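Local coordinates for odorant binding protein, antennal (Anopheles gambiae, PDB 3R1P) that probably binds and carries odorant molecules in the mosquito antenna, and here holds a palmitic acid among its helices, at residues A[26-29]-A[30-33]; A[96-99]-A[100-103]. All blocks are in the same frame, centred on the assembly; numbering follows the deposited sequence.

How the interactions relate
Both interactions are local and sit where a loop turns into a helix. Following the chain from the N terminus, interaction 1 comes first. Its loop leaves helix 11-25 at G26 and is closed by the cap that opens the short helix 29-32. Interaction 2 lies further on, in series with it and neither nested nor crossed. There the loop after helix 88-91 is closed at the start of helix 99-110. The centres of the two contacts are about 19 Å apart, and they do not touch. Both meet helix 44-56: A27, Q31 and L32 pack on its first turns, while C100 is bonded to it by the disulfide with C48.

Interaction 1 (A[26-29]-A[30-33]); sequences GASE and EQLR
S28 and Q31 form a capping box at the start of helix 29-32. S28 is the N-cap. Its OG accepts from Q31 N at 3.1 Å. In return, S28 N donates to Q31 OE1 over 3.0 Å, and this bond is nearly straight (169°). The donor lies 23° off the carbonyl plane of the amide. S28 OG stands between its own N and carbonyl carbon (chi1 70°), which turns it to the helix start. The Q31 chain runs extended beyond CG and passes alongside this hydroxyl, with Q31 CG 3.3 Å from S28 OG. The Q31 amide oxygen thus reaches back to the S28 backbone.

Two backbone bonds begin the helix, L32 N to S28 O and R33 N to E29 O.

The apolar contact is slight: the methyl of A27 meets one branch of L32. Both residues are buried, and L32 also packs on I22 of helix 11-25 and on A46 and Y49 of helix 44-56.

E29 and R33 have opposite charges but make no salt bridge. E29 OE2 is hydrogen-bonded to H18 NE2 of helix 11-25. The other oxygen, E29 OE1, lies at the edge of the R33 guanidinium, near its plane, 4.4 Å from R33 NE.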
ATOM      1  N   GLY A  26     -12.609  -0.147   5.042  1.00 39.77           N
ATOM      2  CA  GLY A  26     -13.975  -0.091   4.532  1.00 40.07           C
ATOM      3  C   GLY A  26     -13.997   0.150   3.034  1.00 45.16           C
ATOM      4  O   GLY A  26     -14.918   0.796   2.523  1.00 45.10           O
ATOM      5  N   ALA A  27     -12.959  -0.353   2.323  1.00 42.52           N
ATOM      6  CA  ALA A  27     -12.816  -0.242   0.868  1.00 42.45           C
ATOM      7  C   ALA A  27     -13.412  -1.472   0.183  1.00 46.14           C
ATOM      8  O   ALA A  27     -13.213  -2.608   0.637  1.00 44.73           O
ATOM      9  CB  ALA A  27     -11.356  -0.079   0.481  1.00 42.80           C
ATOM     10  N   SER A  28     -14.145  -1.235  -0.907  1.00 42.83           N
ATOM     11  CA  SER A  28     -14.808  -2.302  -1.646  1.00 42.84           C
ATOM     12  C   SER A  28     -13.817  -3.040  -2.543  1.00 47.11           C
ATOM     13  O   SER A  28     -12.769  -2.483  -2.890  1.00 46.44           O
ATOM     14  CB  SER A  28     -15.953  -1.730  -2.473  1.00 46.17           C
ATOM     15  OG  SER A  28     -15.467  -0.947  -3.549  1.00 52.84           O
ATOM     16  N   GLU A  29     -14.160  -4.278  -2.949  1.00 43.56           N
ATOM     17  CA  GLU A  29     -13.332  -5.061  -3.869  1.00 43.06           C
ATOM     18  C   GLU A  29     -13.177  -4.320  -5.202  1.00 46.43           C
ATOM     19  O   GLU A  29     -12.075  -4.291  -5.742  1.00 45.44           O
ATOM     20  CB  GLU A  29     -13.897  -6.470  -4.075  1.00 44.49           C
ATOM     21  CG  GLU A  29     -13.484  -7.450  -2.986  1.00 54.77           C
ATOM     22  CD  GLU A  29     -12.112  -8.098  -3.095  1.00 71.51           C
ATOM     23  OE1 GLU A  29     -11.424  -7.901  -4.122  1.00 64.62           O
ATOM     24  OE2 GLU A  29     -11.736  -8.837  -2.157  1.00 66.91           O
ATOM     25  N   GLU A  30     -14.260  -3.650  -5.671  1.00 43.09           N
ATOM     26  CA  GLU A  30     -14.302  -2.855  -6.903  1.00 42.44           C
ATOM     27  C   GLU A  30     -13.291  -1.720  -6.853  1.00 43.22           C
ATOM     28  O   GLU A  30     -12.617  -1.483  -7.850  1.00 42.30           O
ATOM     29  CB  GLU A  30     -15.699  -2.245  -7.127  1.00 44.20           C
ATOM     30  CG  GLU A  30     -16.801  -3.200  -7.522  1.00 58.51           C
ATOM     31  CD  GLU A  30     -17.204  -3.102  -8.976  1.00 82.40           C
ATOM     32  OE1 GLU A  30     -17.099  -2.007  -9.575  1.00 75.10           O
ATOM     33  OE2 GLU A  30     -17.704  -4.122  -9.496  1.00 78.88           O
ATOM     34  N   GLN A  31     -13.199  -1.010  -5.702  1.00 38.06           N
ATOM     35  CA  GLN A  31     -12.275   0.119  -5.495  1.00 36.23           C
ATOM     36  C   GLN A  31     -10.821  -0.337  -5.562  1.00 38.67           C
ATOM     37  O   GLN A  31      -9.999   0.358  -6.148  1.00 38.88           O
ATOM     38  CB  GLN A  31     -12.554   0.829  -4.161  1.00 37.05           C
ATOM     39  CG  GLN A  31     -13.731   1.798  -4.226  1.00 38.62           C
ATOM     40  CD  GLN A  31     -14.198   2.280  -2.869  1.00 47.48           C
ATOM     41  OE1 GLN A  31     -14.044   1.608  -1.838  1.00 37.83           O
ATOM     42  NE2 GLN A  31     -14.832   3.445  -2.855  1.00 39.42           N
ATOM     43  N   LEU A  32     -10.516  -1.506  -4.988  1.00 33.84           N
ATOM     44  CA  LEU A  32      -9.160  -2.062  -4.972  1.00 33.11           C
ATOM     45  C   LEU A  32      -8.778  -2.694  -6.305  1.00 35.47           C
ATOM     46  O   LEU A  32      -7.633  -2.547  -6.744  1.00 33.39           O
ATOM     47  CB  LEU A  32      -9.008  -3.083  -3.838  1.00 33.11           C
ATOM     48  CG  LEU A  32      -9.268  -2.565  -2.424  1.00 37.05           C
ATOM     49  CD1 LEU A  32      -9.200  -3.687  -1.441  1.00 36.99           C
ATOM     50  CD2 LEU A  32      -8.294  -1.449  -2.052  1.00 36.54           C
ATOM     51  N   ARG A  33      -9.759  -3.349  -6.962  1.00 32.06           N
ATOM     52  CA  ARG A  33      -9.617  -4.026  -8.257  1.00 31.26           C
ATOM     53  C   ARG A  33      -9.178  -3.136  -9.407  1.00 33.94           C
ATOM     54  O   ARG A  33      -8.810  -3.645 -10.470  1.00 33.07           O
ATOM     55  CB  ARG A  33     -10.870  -4.815  -8.601  1.00 31.35           C
ATOM     56  CG  ARG A  33     -10.770  -6.198  -8.008  1.00 42.35           C
ATOM     57  CD  ARG A  33     -11.830  -7.091  -8.566  1.00 52.23           C
ATOM     58  NE  ARG A  33     -11.476  -8.513  -8.485  1.00 61.56           N
ATOM     59  CZ  ARG A  33     -11.507  -9.364  -9.509  1.00 75.70           C
ATOM     60  NH1 ARG A  33     -11.801  -8.934 -10.732  1.00 55.76           N
ATOM     61  NH2 ARG A  33     -11.215 -10.646  -9.323  1.00 65.56           N
TER

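Interaction 2 (A[96-99]-A[100-103])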
ATOM      1  N   THR A  96       2.282  13.577   5.225  1.00 17.21           N
ATOM      2  CA  THR A  96       1.128  14.469   5.030  1.00 17.73           C
ATOM      3  C   THR A  96       0.335  14.502   6.358  1.00 22.50           C
ATOM      4  O   THR A  96       0.566  13.634   7.209  1.00 20.86           O
ATOM      5  CB  THR A  96       0.208  13.989   3.865  1.00 21.22           C
ATOM      6  OG1 THR A  96      -0.693  12.986   4.343  1.00 23.55           O
ATOM      7  CG2 THR A  96       0.960  13.525   2.615  1.00 17.67           C
ATOM      8  N   PRO A  97      -0.631  15.433   6.549  1.00 21.94           N
ATOM      9  CA  PRO A  97      -1.433  15.406   7.785  1.00 22.89           C
ATOM     10  C   PRO A  97      -2.402  14.209   7.872  1.00 27.63           C
ATOM     11  O   PRO A  97      -3.002  14.006   8.931  1.00 29.89           O
ATOM     12  CB  PRO A  97      -2.218  16.732   7.735  1.00 24.78           C
ATOM     13  CG  PRO A  97      -1.626  17.527   6.610  1.00 29.01           C
ATOM     14  CD  PRO A  97      -1.067  16.530   5.658  1.00 24.81           C
ATOM     15  N   ASP A  98      -2.554  13.419   6.783  1.00 21.90           N
ATOM     16  CA  ASP A  98      -3.448  12.264   6.752  1.00 21.38           C
ATOM     17  C   ASP A  98      -2.697  10.965   6.456  1.00 24.09           C
ATOM     18  O   ASP A  98      -2.013  10.879   5.437  1.00 23.74           O
ATOM     19  CB  ASP A  98      -4.579  12.499   5.755  1.00 23.29           C
ATOM     20  CG  ASP A  98      -5.663  11.442   5.788  1.00 32.80           C
ATOM     21  OD1 ASP A  98      -6.728  11.706   6.385  1.00 36.98           O
ATOM     22  OD2 ASP A  98      -5.442  10.349   5.235  1.00 31.29           O
ATOM     23  N   LYS A  99      -2.836   9.953   7.355  1.00 19.66           N
ATOM     24  CA  LYS A  99      -2.166   8.649   7.268  1.00 19.52           C
ATOM     25  C   LYS A  99      -2.457   7.935   5.938  1.00 23.53           C
ATOM     26  O   LYS A  99      -1.566   7.323   5.355  1.00 21.80           O
ATOM     27  CB  LYS A  99      -2.581   7.740   8.442  1.00 21.56           C
ATOM     28  CG  LYS A  99      -2.099   8.212   9.800  1.00 31.44           C
ATOM     29  CD  LYS A  99      -2.378   7.160  10.880  1.00 33.40           C
ATOM     30  CE  LYS A  99      -1.598   7.439  12.153  1.00 41.67           C
ATOM     31  NZ  LYS A  99      -2.054   8.677  12.844  1.00 49.52           N
ATOM     32  N   CYS A 100      -3.714   8.036   5.455  1.00 21.98           N
ATOM     33  CA  CYS A 100      -4.103   7.402   4.199  1.00 22.45           C
ATOM     34  C   CYS A 100      -3.485   8.107   3.002  1.00 23.06           C
ATOM     35  O   CYS A 100      -3.030   7.427   2.084  1.00 22.09           O
ATOM     36  CB  CYS A 100      -5.620   7.311   4.093  1.00 24.54           C
ATOM     37  SG  CYS A 100      -6.393   6.602   5.565  1.00 29.35           S
ATOM     38  N   GLU A 101      -3.427   9.449   3.025  1.00 19.00           N
ATOM     39  CA  GLU A 101      -2.794  10.232   1.955  1.00 19.14           C
ATOM     40  C   GLU A 101      -1.276   9.982   1.936  1.00 21.93           C
ATOM     41  O   GLU A 101      -0.692   9.869   0.858  1.00 21.49           O
ATOM     42  CB  GLU A 101      -3.092  11.728   2.110  1.00 20.66           C
ATOM     43  CG  GLU A 101      -4.544  12.097   1.831  1.00 31.55           C
ATOM     44  CD  GLU A 101      -5.064  11.951   0.407  1.00 54.69           C
ATOM     45  OE1 GLU A 101      -4.281  11.634  -0.521  1.00 37.42           O
ATOM     46  OE2 GLU A 101      -6.274  12.208   0.222  1.00 54.69           O
ATOM     47  N   THR A 102      -0.654   9.845   3.126  1.00 16.25           N
ATOM     48  CA  THR A 102       0.786   9.566   3.243  1.00 14.95           C
ATOM     49  C   THR A 102       1.121   8.230   2.559  1.00 18.74           C
ATOM     50  O   THR A 102       2.085   8.164   1.796  1.00 17.70           O
ATOM     51  CB  THR A 102       1.229   9.595   4.731  1.00 16.75           C
ATOM     52  OG1 THR A 102       1.034  10.908   5.264  1.00 18.28           O
ATOM     53  CG2 THR A 102       2.690   9.186   4.919  1.00 15.77           C
ATOM     54  N   ALA A 103       0.320   7.170   2.829  1.00 18.24           N
ATOM     55  CA  ALA A 103       0.541   5.837   2.249  1.00 19.54           C
ATOM     56  C   ALA A 103       0.323   5.836   0.740  1.00 23.52           C
ATOM     57  O   ALA A 103       1.134   5.249   0.007  1.00 21.40           O
ATOM     58  CB  ALA A 103      -0.362   4.808   2.909  1.00 20.66           C
TER
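D98 OD2 is gripped by two backbone N-H groups at the start of helix 99-110. E101 N donates to D98 OD2 at 3.1 Å (153°), meeting the anti lone pair, the one facing away from OD1. C100 N is nearer to D98 OD2, at 2.9 Å, but its bond is bent and weak. D98 is therefore the N-cap. Its CG lies anti to the backbone N (chi1 -172°), and this brings OD2 to the N-H groups of C100 and E101. The negative charge there probably suits the positive end of the helix dipole.

The second grip is between hydroxyls. T96 OG1 and T102 OG1 are hydrogen-bonded at 2.9 Å, and either could be the donor. The two threonine side chains lie side by side and run in opposite senses. T96 OG1 accepts a further bond, from D98 N at 3.1 Å, and this makes an ST turn. T96 OG1 touches E101 CB as well, at 3.5 Å. T102 is buried, and the T96 hydroxyl gives its OG1 a polar partner.

Backbone bonds from T102 N to D98 O and from A103 N to K99 O are the first of the helix. The E101 carboxylate has its own partner: OE1 forms a salt bridge with K47 NZ. C100 is joined to C48 of helix 44-56 by a disulfide. Together this is an ST turn that ends on an aspartate N-cap, at a helix tied by a disulfide into the all-helical PBP/GOBP fold.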